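Local coordinates for mnemiopsin 1 (Mnemiopsis leidyi, PDB 5VP3), which is a calcium-regulated photoprotein that probably emits light when calcium binding sets off oxidative decarboxylation of a bound coelenterazine peroxide, as in related photoproteins, at residues R12-V17 against N105-E110; Q65-T70 against L148-K153; A79-F84 against N129-V134. All blocks are in the same frame, centred on the assembly; numbering follows the deposited sequence.

How the interactions relate
The three contacts lie at different places in a mostly helical chain of EF-hand type. Interaction 1 joins helix 9-16 to helix 101-117; interaction 2 sets the end of helix 53-66 against helix 145-154, across the chain's centre and about 32 Å from interaction 1, centre to centre. Interaction 3, between helices 71-87 and 123-135, is nested along the chain inside the loop closed by interaction 2, with centres about 13 Å apart; the segments of interaction 1 alternate with those of both others. Interaction 3 touches both, through Phe84 on Phe108 and through Val134 on Val67 and Ala69. Interactions 2 and 3 thus tie the first half of the chain to the EF-hand pair.

Interaction 1 (R12-V17 against N105-E110); sequences RYLRSV and NRVFAE
Leu14 reaches from helix 9-16 to Val107 and Glu110, one turn apart on helix 101-117, and the contact is wholly apolar. Its CD1 methyl lies 3.5 Å from CG2 of Val107, the closest approach between the segments. With CG1 of Val107 wedged between the backbone N and the carbonyl carbon (chi1 61°), CG2 is the branch left to face Leu14. The fork of Leu14 then straddles the aliphatic part of Glu110: CD1 and CD2 each stand 4.0 Å from CG of Glu110, the two side chains meeting at about a right angle. This is helix-to-helix packing by which the N-terminal helix, ahead of the first EF-hand loop, is laid on a helix from the middle of the chain. Cut back to an alanine here, Leu14 would lose both methyls, which is likely to leave Val107 CG2 and the Glu110 methylene without the groups that meet them from helix 9-16 and to open a gap between the helices. The polar interactions lie apart from this apolar patch. A bend at chi2 (67°) turns the carboxylate of Glu110 off the line of its chain, and OE1 forms a salt bridge with Arg113 while OE2 accepts a hydrogen bond from Asn19. Trp21 touches both Val107 and Glu110, and Glu114 also meets Leu14.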
ATOM      1  N   ARG A  12       3.203  -2.928 -17.980  1.00 37.39           N
ATOM      2  CA  ARG A  12       4.434  -3.546 -18.471  1.00 40.98           C
ATOM      3  C   ARG A  12       4.507  -5.016 -18.054  1.00 37.44           C
ATOM      4  O   ARG A  12       4.778  -5.903 -18.869  1.00 34.21           O
ATOM      5  CB  ARG A  12       5.635  -2.768 -17.950  1.00 34.85           C
ATOM      6  CG  ARG A  12       6.987  -3.235 -18.485  1.00 40.34           C
ATOM      7  CD  ARG A  12       8.090  -2.633 -17.607  1.00 50.66           C
ATOM      8  NE  ARG A  12       9.410  -3.141 -17.952  1.00 63.47           N
ATOM      9  CZ  ARG A  12      10.513  -2.941 -17.227  1.00 67.77           C
ATOM     10  NH1 ARG A  12      10.478  -2.236 -16.090  1.00 64.80           N
ATOM     11  NH2 ARG A  12      11.664  -3.468 -17.632  1.00 56.31           N
ATOM     12  N   TYR A  13       4.233  -5.300 -16.786  1.00 34.83           N
ATOM     13  CA  TYR A  13       4.419  -6.661 -16.308  1.00 34.02           C
ATOM     14  C   TYR A  13       3.402  -7.609 -16.931  1.00 34.13           C
ATOM     15  O   TYR A  13       3.746  -8.717 -17.350  1.00 33.64           O
ATOM     16  CB  TYR A  13       4.322  -6.688 -14.787  1.00 35.04           C
ATOM     17  CG  TYR A  13       4.165  -8.061 -14.275  1.00 33.95           C
ATOM     18  CD1 TYR A  13       5.209  -8.967 -14.357  1.00 39.43           C
ATOM     19  CD2 TYR A  13       2.972  -8.479 -13.737  1.00 35.28           C
ATOM     20  CE1 TYR A  13       5.067 -10.249 -13.896  1.00 39.77           C
ATOM     21  CE2 TYR A  13       2.814  -9.764 -13.269  1.00 32.02           C
ATOM     22  CZ  TYR A  13       3.869 -10.643 -13.352  1.00 30.51           C
ATOM     23  OH  TYR A  13       3.727 -11.923 -12.879  1.00 37.96           O
ATOM     24  N   LEU A  14       2.138  -7.207 -16.974  1.00 28.49           N
ATOM     25  CA  LEU A  14       1.116  -8.088 -17.502  1.00 35.18           C
ATOM     26  C   LEU A  14       1.422  -8.430 -18.947  1.00 41.55           C
ATOM     27  O   LEU A  14       1.394  -9.604 -19.339  1.00 33.93           O
ATOM     28  CB  LEU A  14      -0.251  -7.432 -17.382  1.00 32.31           C
ATOM     29  CG  LEU A  14      -0.707  -7.244 -15.930  1.00 36.42           C
ATOM     30  CD1 LEU A  14      -1.943  -6.406 -15.929  1.00 35.03           C
ATOM     31  CD2 LEU A  14      -0.954  -8.620 -15.235  1.00 34.76           C
ATOM     32  N   ARG A  15       1.762  -7.415 -19.747  1.00 32.09           N
ATOM     33  CA  ARG A  15       2.047  -7.678 -21.161  1.00 44.82           C
ATOM     34  C   ARG A  15       3.288  -8.560 -21.324  1.00 40.38           C
ATOM     35  O   ARG A  15       3.353  -9.373 -22.248  1.00 47.88           O
ATOM     36  CB  ARG A  15       2.227  -6.370 -21.941  1.00 35.64           C
ATOM     37  CG  ARG A  15       1.023  -5.401 -21.956  1.00 40.90           C
ATOM     38  CD  ARG A  15      -0.361  -6.105 -21.944  1.00 37.64           C
ATOM     39  NE  ARG A  15      -1.466  -5.127 -21.954  1.00 40.46           N
ATOM     40  CZ  ARG A  15      -2.644  -5.276 -21.332  1.00 38.52           C
ATOM     41  NH1 ARG A  15      -2.920  -6.362 -20.620  1.00 36.01           N
ATOM     42  NH2 ARG A  15      -3.566  -4.332 -21.434  1.00 44.86           N
ATOM     43  N   SER A  16       4.258  -8.443 -20.414  1.00 41.40           N
ATOM     44  CA  SER A  16       5.450  -9.274 -20.478  1.00 40.49           C
ATOM     45  C   SER A  16       5.148 -10.755 -20.286  1.00 39.21           C
ATOM     46  O   SER A  16       5.941 -11.589 -20.736  1.00 38.73           O
ATOM     47  CB  SER A  16       6.471  -8.815 -19.434  1.00 37.18           C
ATOM     48  OG  SER A  16       6.076  -9.145 -18.107  1.00 38.17           O
ATOM     49  N   VAL A  17       4.037 -11.105 -19.633  1.00 35.96           N
ATOM     50  CA  VAL A  17       3.661 -12.507 -19.431  1.00 41.67           C
ATOM     51  C   VAL A  17       2.404 -12.867 -20.229  1.00 37.31           C
ATOM     52  O   VAL A  17       1.752 -13.882 -19.948  1.00 37.78           O
ATOM     53  CB  VAL A  17       3.491 -12.837 -17.931  1.00 40.86           C
ATOM     54  CG1 VAL A  17       4.768 -12.576 -17.178  1.00 41.40           C
ATOM     55  CG2 VAL A  17       2.379 -12.019 -17.275  1.00 30.13           C
ATOM     56  N   ASN A 105      -4.777   1.622  -9.876  1.00 28.40           N
ATOM     57  CA  ASN A 105      -5.035   0.687  -8.788  1.00 20.83           C
ATOM     58  C   ASN A 105      -5.574  -0.630  -9.284  1.00 22.17           C
ATOM     59  O   ASN A 105      -5.205  -1.681  -8.761  1.00 29.50           O
ATOM     60  CB  ASN A 105      -5.994   1.297  -7.792  1.00 26.96           C
ATOM     61  CG  ASN A 105      -5.268   2.060  -6.733  1.00 31.69           C
ATOM     62  OD1 ASN A 105      -4.835   1.496  -5.728  1.00 32.09           O
ATOM     63  ND2 ASN A 105      -5.111   3.348  -6.947  1.00 33.80           N
ATOM     64  N   ARG A 106      -6.434  -0.612 -10.292  1.00 25.68           N
ATOM     65  CA  ARG A 106      -7.035  -1.856 -10.735  1.00 24.71           C
ATOM     66  C   ARG A 106      -6.061  -2.681 -11.575  1.00 24.05           C
ATOM     67  O   ARG A 106      -6.115  -3.900 -11.528  1.00 30.17           O
ATOM     68  CB  ARG A 106      -8.332  -1.565 -11.503  1.00 29.63           C
ATOM     69  CG  ARG A 106      -9.471  -1.090 -10.592  1.00 30.37           C
ATOM     70  CD  ARG A 106     -10.061  -2.228  -9.775  1.00 43.51           C
ATOM     71  NE  ARG A 106      -9.462  -2.363  -8.449  1.00 52.69           N
ATOM     72  CZ  ARG A 106      -9.472  -3.490  -7.726  1.00 48.74           C
ATOM     73  NH1 ARG A 106      -8.914  -3.504  -6.528  1.00 45.51           N
ATOM     74  NH2 ARG A 106     -10.019  -4.612  -8.193  1.00 47.50           N
ATOM     75  N   VAL A 107      -5.152  -2.062 -12.328  1.00 27.07           N
ATOM     76  CA  VAL A 107      -4.213  -2.899 -13.060  1.00 24.26           C
ATOM     77  C   VAL A 107      -3.181  -3.470 -12.111  1.00 29.56           C
ATOM     78  O   VAL A 107      -2.655  -4.567 -12.340  1.00 27.01           O
ATOM     79  CB  VAL A 107      -3.551  -2.132 -14.214  1.00 24.45           C
ATOM     80  CG1 VAL A 107      -2.748  -0.931 -13.696  1.00 28.40           C
ATOM     81  CG2 VAL A 107      -2.665  -3.085 -15.078  1.00 31.80           C
ATOM     82  N   PHE A 108      -2.844  -2.735 -11.049  1.00 30.41           N
ATOM     83  CA  PHE A 108      -1.963  -3.295 -10.033  1.00 29.03           C
ATOM     84  C   PHE A 108      -2.587  -4.540  -9.398  1.00 27.65           C
ATOM     85  O   PHE A 108      -1.895  -5.546  -9.172  1.00 25.20           O
ATOM     86  CB  PHE A 108      -1.653  -2.241  -8.969  1.00 32.29           C
ATOM     87  CG  PHE A 108      -0.879  -2.785  -7.806  1.00 29.42           C
ATOM     88  CD1 PHE A 108       0.487  -2.959  -7.899  1.00 31.45           C
ATOM     89  CD2 PHE A 108      -1.519  -3.171  -6.644  1.00 23.16           C
ATOM     90  CE1 PHE A 108       1.206  -3.487  -6.862  1.00 31.46           C
ATOM     91  CE2 PHE A 108      -0.790  -3.689  -5.573  1.00 29.24           C
ATOM     92  CZ  PHE A 108       0.567  -3.834  -5.693  1.00 35.10           C
ATOM     93  N   ALA A 109      -3.900  -4.511  -9.142  1.00 27.58           N
ATOM     94  CA  ALA A 109      -4.547  -5.661  -8.516  1.00 29.30           C
ATOM     95  C   ALA A 109      -4.468  -6.889  -9.412  1.00 27.30           C
ATOM     96  O   ALA A 109      -4.272  -8.009  -8.921  1.00 29.94           O
ATOM     97  CB  ALA A 109      -6.010  -5.357  -8.195  1.00 29.04           C
ATOM     98  N   GLU A 110      -4.705  -6.717 -10.715  1.00 28.25           N
ATOM     99  CA  GLU A 110      -4.548  -7.835 -11.638  1.00 22.51           C
ATOM    100  C   GLU A 110      -3.114  -8.350 -11.640  1.00 20.89           C
ATOM    101  O   GLU A 110      -2.888  -9.563 -11.677  1.00 29.47           O
ATOM    102  CB  GLU A 110      -4.965  -7.422 -13.043  1.00 30.26           C
ATOM    103  CG  GLU A 110      -4.783  -8.501 -14.086  1.00 31.85           C
ATOM    104  CD  GLU A 110      -5.691  -9.709 -13.924  1.00 38.48           C
ATOM    105  OE1 GLU A 110      -6.743  -9.594 -13.271  1.00 33.41           O
ATOM    106  OE2 GLU A 110      -5.352 -10.788 -14.480  1.00 39.42           O
TER

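Interaction 2 (Q65-T70 against L148-K153); sequences QLVNAT and LKTMMK
With OG1 of Thr150 beside the backbone N (chi1 -60°), CG2 lies anti to that N and faces Leu66 and Val67, while OG1 bonds to the carbonyl O of Glu146 in its own helix. Leu66 sets CG beside its backbone N (chi1 -69°), and the side chains of Leu66 and Thr150 run antiparallel, alongside each other. CB of Leu66 comes within 3.6 Å of Thr150 CG2, and the CD1 methyl lies 3.9 Å from the backbone O of Thr150. The other methyl turns to Lys153, whose extended chain passes Leu66 at a slant: CD2 stands 3.7 Å from Lys153 CE, and CD1 is 4.1 Å from Lys153 CG, near the root of that chain. Val67 adds CG1, 4.1 Å from Thr150 CG2. The contact sets the end of helix 53-66, the exiting helix of the first EF-hand, against helix 145-154, which leaves the second cadmium-binding loop. Met63 also touches Thr150, and Val67 rests on Val134 and Asp137 of the hand that helix 145-154 completes. No hydrogen bond links the two segments, and the methylenes of Lys153 supply apolar surface beside Leu66, so the contact rests on van der Waals packing at a partly exposed rim.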
ATOM      1  N   GLN A  65       9.671   8.791  12.195  1.00 36.97           N
ATOM      2  CA  GLN A  65       9.850   9.761  13.267  1.00 32.09           C
ATOM      3  C   GLN A  65       9.270   9.266  14.575  1.00 46.91           C
ATOM      4  O   GLN A  65       9.793   9.599  15.638  1.00 46.28           O
ATOM      5  CB  GLN A  65       9.182  11.072  12.900  1.00 33.53           C
ATOM      6  CG  GLN A  65       9.801  11.792  11.692  1.00 50.02           C
ATOM      7  CD  GLN A  65       9.024  13.034  11.290  1.00 43.01           C
ATOM      8  OE1 GLN A  65       8.594  13.809  12.158  1.00 49.18           O
ATOM      9  NE2 GLN A  65       8.823  13.235   9.963  1.00 41.53           N
ATOM     10  N   LEU A  66       8.197   8.471  14.515  1.00 39.19           N
ATOM     11  CA  LEU A  66       7.441   8.082  15.697  1.00 36.61           C
ATOM     12  C   LEU A  66       7.968   6.833  16.369  1.00 31.41           C
ATOM     13  O   LEU A  66       7.439   6.446  17.399  1.00 33.98           O
ATOM     14  CB  LEU A  66       5.992   7.847  15.345  1.00 31.59           C
ATOM     15  CG  LEU A  66       5.263   9.122  14.981  1.00 37.49           C
ATOM     16  CD1 LEU A  66       4.016   8.751  14.308  1.00 38.86           C
ATOM     17  CD2 LEU A  66       4.946   9.940  16.197  1.00 52.45           C
ATOM     18  N   VAL A  67       8.976   6.182  15.812  1.00 37.06           N
ATOM     19  CA  VAL A  67       9.535   4.981  16.394  1.00 33.73           C
ATOM     20  C   VAL A  67      11.038   5.168  16.404  1.00 30.96           C
ATOM     21  O   VAL A  67      11.538   6.206  15.983  1.00 34.12           O
ATOM     22  CB  VAL A  67       9.140   3.703  15.619  1.00 31.16           C
ATOM     23  CG1 VAL A  67       7.614   3.575  15.524  1.00 33.89           C
ATOM     24  CG2 VAL A  67       9.754   3.687  14.227  1.00 28.17           C
ATOM     25  N   ASN A  68      11.761   4.146  16.856  0.55 31.47           N
ATOM     26  CA  ASN A  68      13.224   4.167  16.818  0.55 35.22           C
ATOM     27  C   ASN A  68      13.679   2.882  16.133  0.55 34.56           C
ATOM     28  O   ASN A  68      14.197   1.946  16.751  0.55 32.76           O
ATOM     29  CB  ASN A  68      13.806   4.349  18.212  0.55 35.75           C
ATOM     30  CG  ASN A  68      13.663   5.778  18.699  0.55 31.18           C
ATOM     31  OD1 ASN A  68      14.231   6.705  18.109  0.55 37.65           O
ATOM     32  ND2 ASN A  68      12.894   5.972  19.758  0.55 38.93           N
ATOM     33  N   ALA A  69      13.506   2.859  14.819  1.00 34.99           N
ATOM     34  CA  ALA A  69      13.804   1.681  14.029  1.00 30.33           C
ATOM     35  C   ALA A  69      15.257   1.715  13.619  1.00 27.29           C
ATOM     36  O   ALA A  69      15.905   2.762  13.609  1.00 32.58           O
ATOM     37  CB  ALA A  69      12.901   1.627  12.795  1.00 26.21           C
ATOM     38  N   THR A  70      15.777   0.561  13.262  1.00 30.60           N
ATOM     39  CA  THR A  70      17.144   0.582  12.789  1.00 37.51           C
ATOM     40  C   THR A  70      17.232   1.207  11.407  1.00 35.61           C
ATOM     41  O   THR A  70      16.276   1.204  10.622  1.00 29.38           O
ATOM     42  CB  THR A  70      17.730  -0.817  12.711  1.00 36.05           C
ATOM     43  OG1 THR A  70      17.052  -1.556  11.692  1.00 36.60           O
ATOM     44  CG2 THR A  70      17.602  -1.484  14.075  1.00 36.52           C
ATOM     45  N   LEU A 148       0.369  -0.549  16.384  1.00 27.35           N
ATOM     46  CA  LEU A 148      -0.438  -0.278  15.190  1.00 27.07           C
ATOM     47  C   LEU A 148      -1.052   1.119  15.246  1.00 26.07           C
ATOM     48  O   LEU A 148      -1.174   1.786  14.212  1.00 32.53           O
ATOM     49  CB  LEU A 148      -1.544  -1.317  15.010  1.00 26.36           C
ATOM     50  CG  LEU A 148      -2.382  -1.135  13.744  1.00 30.96           C
ATOM     51  CD1 LEU A 148      -1.529  -1.446  12.471  1.00 36.08           C
ATOM     52  CD2 LEU A 148      -3.647  -1.980  13.790  1.00 36.79           C
ATOM     53  N   LYS A 149      -1.436   1.565  16.445  1.00 30.97           N
ATOM     54  CA  LYS A 149      -1.913   2.930  16.634  1.00 36.11           C
ATOM     55  C   LYS A 149      -0.871   3.946  16.161  1.00 26.34           C
ATOM     56  O   LYS A 149      -1.208   4.961  15.543  1.00 37.23           O
ATOM     57  CB  LYS A 149      -2.251   3.170  18.115  1.00 37.30           C
ATOM     58  CG  LYS A 149      -3.560   2.523  18.620  1.00 42.97           C
ATOM     59  CD  LYS A 149      -3.604   2.464  20.165  1.00 46.59           C
ATOM     60  CE  LYS A 149      -4.115   3.752  20.804  1.00 48.58           C
ATOM     61  NZ  LYS A 149      -4.054   3.672  22.289  1.00 59.69           N
ATOM     62  N   THR A 150       0.391   3.726  16.497  1.00 32.24           N
ATOM     63  CA  THR A 150       1.415   4.627  16.006  1.00 34.74           C
ATOM     64  C   THR A 150       1.328   4.751  14.504  1.00 31.42           C
ATOM     65  O   THR A 150       1.393   5.858  13.967  1.00 36.46           O
ATOM     66  CB  THR A 150       2.770   4.134  16.453  1.00 34.29           C
ATOM     67  OG1 THR A 150       2.753   4.104  17.886  1.00 31.91           O
ATOM     68  CG2 THR A 150       3.864   5.052  15.956  1.00 34.03           C
ATOM     69  N   MET A 151       1.115   3.628  13.810  1.00 36.83           N
ATOM     70  CA  MET A 151       0.977   3.689  12.362  1.00 33.52           C
ATOM     71  C   MET A 151      -0.226   4.522  11.951  1.00 36.79           C
ATOM     72  O   MET A 151      -0.201   5.204  10.912  1.00 34.55           O
ATOM     73  CB  MET A 151       0.850   2.287  11.769  1.00 38.36           C
ATOM     74  CG  MET A 151       0.955   2.322  10.246  1.00 36.25           C
ATOM     75  SD  MET A 151       0.628   0.777   9.360  1.00 38.85           S
ATOM     76  CE  MET A 151      -1.133   0.797   9.248  1.00 46.83           C
ATOM     77  N   MET A 152      -1.321   4.412  12.697  1.00 38.31           N
ATOM     78  CA  MET A 152      -2.491   5.223  12.395  1.00 35.58           C
ATOM     79  C   MET A 152      -2.167   6.705  12.547  1.00 32.59           C
ATOM     80  O   MET A 152      -2.529   7.528  11.702  1.00 37.52           O
ATOM     81  CB  MET A 152      -3.642   4.841  13.320  1.00 45.58           C
ATOM     82  CG  MET A 152      -4.063   3.376  13.231  1.00 38.75           C
ATOM     83  SD  MET A 152      -4.492   3.050  11.522  1.00 45.98           S
ATOM     84  CE  MET A 152      -4.696   1.275  11.466  1.00 65.49           C
ATOM     85  N   LYS A 153      -1.462   7.052  13.615  1.00 38.78           N
ATOM     86  CA  LYS A 153      -1.109   8.440  13.858  1.00 35.30           C
ATOM     87  C   LYS A 153      -0.245   8.985  12.730  1.00 43.48           C
ATOM     88  O   LYS A 153      -0.488  10.081  12.225  1.00 47.39           O
ATOM     89  CB  LYS A 153      -0.388   8.533  15.197  1.00 36.96           C
ATOM     90  CG  LYS A 153       0.282   9.848  15.502  1.00 49.41           C
ATOM     91  CD  LYS A 153       0.698   9.870  16.973  1.00 58.51           C
ATOM     92  CE  LYS A 153       1.580  11.068  17.291  1.00 61.43           C
ATOM     93  NZ  LYS A 153       1.900  11.134  18.749  1.00 64.60           N
TER

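Interaction 3 (A79-F84 against N129-V134); sequences AAVHTF and NAYYDV
Ala80 and Ala130 turn their methyls toward each other, CB to CB at 3.7 Å, and with side chains this small the two helices come close: CA of Ala80 and CA of Ala130 are 6.6 Å apart. Beside this pair, Val81 and Tyr131 cross obliquely. Val81 offers CG2, the branch lying beside its backbone N, to the phenol end of Tyr131, at 3.8 Å from CE1 and 4.0 Å from OH. The methyl meets the ring at a slant. Tyr131 has a first torsion away from the staggered positions (chi1 -98°), and its phenol end lies near Val81. Phe186 also meets the Tyr131 ring, with planes at about 60°, and Met77 and Pro60 touch it too. The contact joins helix 71-87 to helix 123-135, the helix entering the second cadmium-binding loop. Within helix 71-87, Thr83 bends its OG1 back to the carbonyl O of Ala79 at 3.0 Å, from the face of the carbonyl plane opposite the one used by its own backbone N, so this oxygen is gripped twice. All four touching residues are buried and no polar bond spans the segments, which implies that close methyl-to-methyl and methyl-to-ring contact carries this part of the interior.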
ATOM      1  N   ALA A  79      12.585   1.371   0.537  1.00 31.01           N
ATOM      2  CA  ALA A  79      12.626   0.589  -0.698  1.00 29.12           C
ATOM      3  C   ALA A  79      11.277  -0.012  -1.026  1.00 28.99           C
ATOM      4  O   ALA A  79      10.868  -0.050  -2.194  1.00 23.31           O
ATOM      5  CB  ALA A  79      13.642  -0.540  -0.564  1.00 30.62           C
ATOM      6  N   ALA A  80      10.636  -0.629  -0.029  1.00 24.27           N
ATOM      7  CA  ALA A  80       9.352  -1.290  -0.272  1.00 19.22           C
ATOM      8  C   ALA A  80       8.285  -0.300  -0.705  1.00 21.49           C
ATOM      9  O   ALA A  80       7.498  -0.582  -1.612  1.00 24.78           O
ATOM     10  CB  ALA A  80       8.902  -2.013   0.985  1.00 26.06           C
ATOM     11  N   VAL A  81       8.242   0.870  -0.053  1.00 23.27           N
ATOM     12  CA  VAL A  81       7.273   1.883  -0.419  1.00 21.64           C
ATOM     13  C   VAL A  81       7.537   2.361  -1.831  1.00 21.56           C
ATOM     14  O   VAL A  81       6.609   2.534  -2.617  1.00 27.43           O
ATOM     15  CB  VAL A  81       7.293   3.056   0.585  1.00 27.27           C
ATOM     16  CG1 VAL A  81       6.381   4.143   0.137  1.00 25.65           C
ATOM     17  CG2 VAL A  81       6.832   2.595   1.933  1.00 23.00           C
ATOM     18  N   HIS A  82       8.797   2.551  -2.189  1.00 22.59           N
ATOM     19  CA  HIS A  82       9.101   2.992  -3.547  1.00 28.39           C
ATOM     20  C   HIS A  82       8.631   1.964  -4.562  1.00 21.69           C
ATOM     21  O   HIS A  82       8.055   2.309  -5.600  1.00 26.59           O
ATOM     22  CB  HIS A  82      10.598   3.188  -3.728  1.00 33.23           C
ATOM     23  CG  HIS A  82      11.079   4.535  -3.380  1.00 35.37           C
ATOM     24  ND1 HIS A  82      11.247   4.950  -2.080  1.00 50.20           N
ATOM     25  CD2 HIS A  82      11.468   5.561  -4.166  1.00 42.71           C
ATOM     26  CE1 HIS A  82      11.729   6.182  -2.080  1.00 50.70           C
ATOM     27  NE2 HIS A  82      11.872   6.571  -3.333  1.00 45.80           N
ATOM     28  N   THR A  83       8.928   0.696  -4.311  1.00 25.43           N
ATOM     29  CA  THR A  83       8.556  -0.339  -5.263  1.00 20.76           C
ATOM     30  C   THR A  83       7.048  -0.428  -5.369  1.00 28.88           C
ATOM     31  O   THR A  83       6.489  -0.515  -6.471  1.00 25.50           O
ATOM     32  CB  THR A  83       9.129  -1.684  -4.820  1.00 21.93           C
ATOM     33  OG1 THR A  83      10.555  -1.621  -4.767  1.00 29.23           O
ATOM     34  CG2 THR A  83       8.703  -2.791  -5.775  1.00 28.02           C
ATOM     35  N   PHE A  84       6.376  -0.422  -4.218  1.00 24.09           N
ATOM     36  CA  PHE A  84       4.926  -0.524  -4.188  1.00 29.17           C
ATOM     37  C   PHE A  84       4.291   0.590  -5.002  1.00 20.45           C
ATOM     38  O   PHE A  84       3.448   0.331  -5.870  1.00 27.12           O
ATOM     39  CB  PHE A  84       4.429  -0.489  -2.741  1.00 25.10           C
ATOM     40  CG  PHE A  84       2.958  -0.812  -2.593  1.00 25.31           C
ATOM     41  CD1 PHE A  84       2.506  -2.105  -2.723  1.00 27.75           C
ATOM     42  CD2 PHE A  84       2.052   0.180  -2.283  1.00 24.44           C
ATOM     43  CE1 PHE A  84       1.176  -2.402  -2.552  1.00 32.18           C
ATOM     44  CE2 PHE A  84       0.711  -0.094  -2.108  1.00 24.05           C
ATOM     45  CZ  PHE A  84       0.257  -1.381  -2.246  1.00 26.18           C
ATOM     46  N   ASN A 129       5.748  -6.622   5.238  1.00 24.82           N
ATOM     47  CA  ASN A 129       6.869  -7.151   6.013  1.00 30.19           C
ATOM     48  C   ASN A 129       7.975  -6.124   6.249  1.00 38.12           C
ATOM     49  O   ASN A 129       8.710  -6.226   7.252  1.00 26.36           O
ATOM     50  CB  ASN A 129       7.402  -8.401   5.316  1.00 26.86           C
ATOM     51  CG  ASN A 129       6.491  -9.612   5.569  1.00 38.57           C
ATOM     52  OD1 ASN A 129       6.074  -9.846   6.695  1.00 36.31           O
ATOM     53  ND2 ASN A 129       6.143 -10.340   4.527  1.00 31.34           N
ATOM     54  N   ALA A 130       8.092  -5.110   5.389  1.00 28.40           N
ATOM     55  CA  ALA A 130       9.041  -4.046   5.691  1.00 25.08           C
ATOM     56  C   ALA A 130       8.503  -3.119   6.771  1.00 20.23           C
ATOM     57  O   ALA A 130       9.247  -2.667   7.658  1.00 23.73           O
ATOM     58  CB  ALA A 130       9.359  -3.245   4.432  1.00 33.07           C
ATOM     59  N   TYR A 131       7.232  -2.789   6.699  1.00 20.47           N
ATOM     60  CA  TYR A 131       6.677  -1.946   7.741  1.00 24.99           C
ATOM     61  C   TYR A 131       6.686  -2.672   9.071  1.00 30.07           C
ATOM     62  O   TYR A 131       6.863  -2.051  10.124  1.00 27.36           O
ATOM     63  CB  TYR A 131       5.257  -1.565   7.399  1.00 24.38           C
ATOM     64  CG  TYR A 131       5.083  -0.216   6.782  1.00 26.52           C
ATOM     65  CD1 TYR A 131       5.089  -0.060   5.421  1.00 21.86           C
ATOM     66  CD2 TYR A 131       4.861   0.902   7.568  1.00 33.78           C
ATOM     67  CE1 TYR A 131       4.890   1.187   4.839  1.00 23.84           C
ATOM     68  CE2 TYR A 131       4.683   2.134   7.011  1.00 30.55           C
ATOM     69  CZ  TYR A 131       4.709   2.273   5.627  1.00 31.03           C
ATOM     70  OH  TYR A 131       4.498   3.488   5.015  1.00 26.93           O
ATOM     71  N   TYR A 132       6.458  -3.981   9.034  1.00 23.52           N
ATOM     72  CA  TYR A 132       6.359  -4.787  10.243  1.00 29.27           C
ATOM     73  C   TYR A 132       7.473  -4.449  11.202  1.00 27.96           C
ATOM     74  O   TYR A 132       7.242  -4.110  12.363  1.00 28.71           O
ATOM     75  CB  TYR A 132       6.427  -6.269   9.878  1.00 24.13           C
ATOM     76  CG  TYR A 132       6.003  -7.237  10.944  1.00 22.45           C
ATOM     77  CD1 TYR A 132       4.692  -7.621  11.059  1.00 26.35           C
ATOM     78  CD2 TYR A 132       6.945  -7.836  11.793  1.00 27.43           C
ATOM     79  CE1 TYR A 132       4.284  -8.559  12.038  1.00 32.30           C
ATOM     80  CE2 TYR A 132       6.559  -8.751  12.761  1.00 31.17           C
ATOM     81  CZ  TYR A 132       5.230  -9.111  12.873  1.00 30.67           C
ATOM     82  OH  TYR A 132       4.857 -10.026  13.806  1.00 33.95           O
ATOM     83  N   ASP A 133       8.700  -4.575  10.726  1.00 24.09           N
ATOM     84  CA  ASP A 133       9.845  -4.368  11.587  1.00 25.44           C
ATOM     85  C   ASP A 133       9.913  -2.929  12.069  1.00 34.59           C
ATOM     86  O   ASP A 133      10.384  -2.660  13.165  1.00 26.63           O
ATOM     87  CB  ASP A 133      11.111  -4.755  10.838  1.00 28.67           C
ATOM     88  CG  ASP A 133      11.133  -6.215  10.466  1.00 33.21           C
ATOM     89  OD1 ASP A 133      10.518  -7.020  11.190  1.00 35.87           O
ATOM     90  OD2 ASP A 133      11.775  -6.544   9.459  1.00 40.20           O
ATOM     91  N   VAL A 134       9.487  -1.983  11.257  1.00 26.89           N
ATOM     92  CA  VAL A 134       9.525  -0.605  11.714  1.00 25.07           C
ATOM     93  C   VAL A 134       8.463  -0.376  12.786  1.00 32.84           C
ATOM     94  O   VAL A 134       8.700   0.323  13.784  1.00 30.57           O
ATOM     95  CB  VAL A 134       9.377   0.320  10.492  1.00 23.56           C
ATOM     96  CG1 VAL A 134       9.236   1.751  10.888  1.00 23.93           C
ATOM     97  CG2 VAL A 134      10.596   0.181   9.614  1.00 23.39           C
TER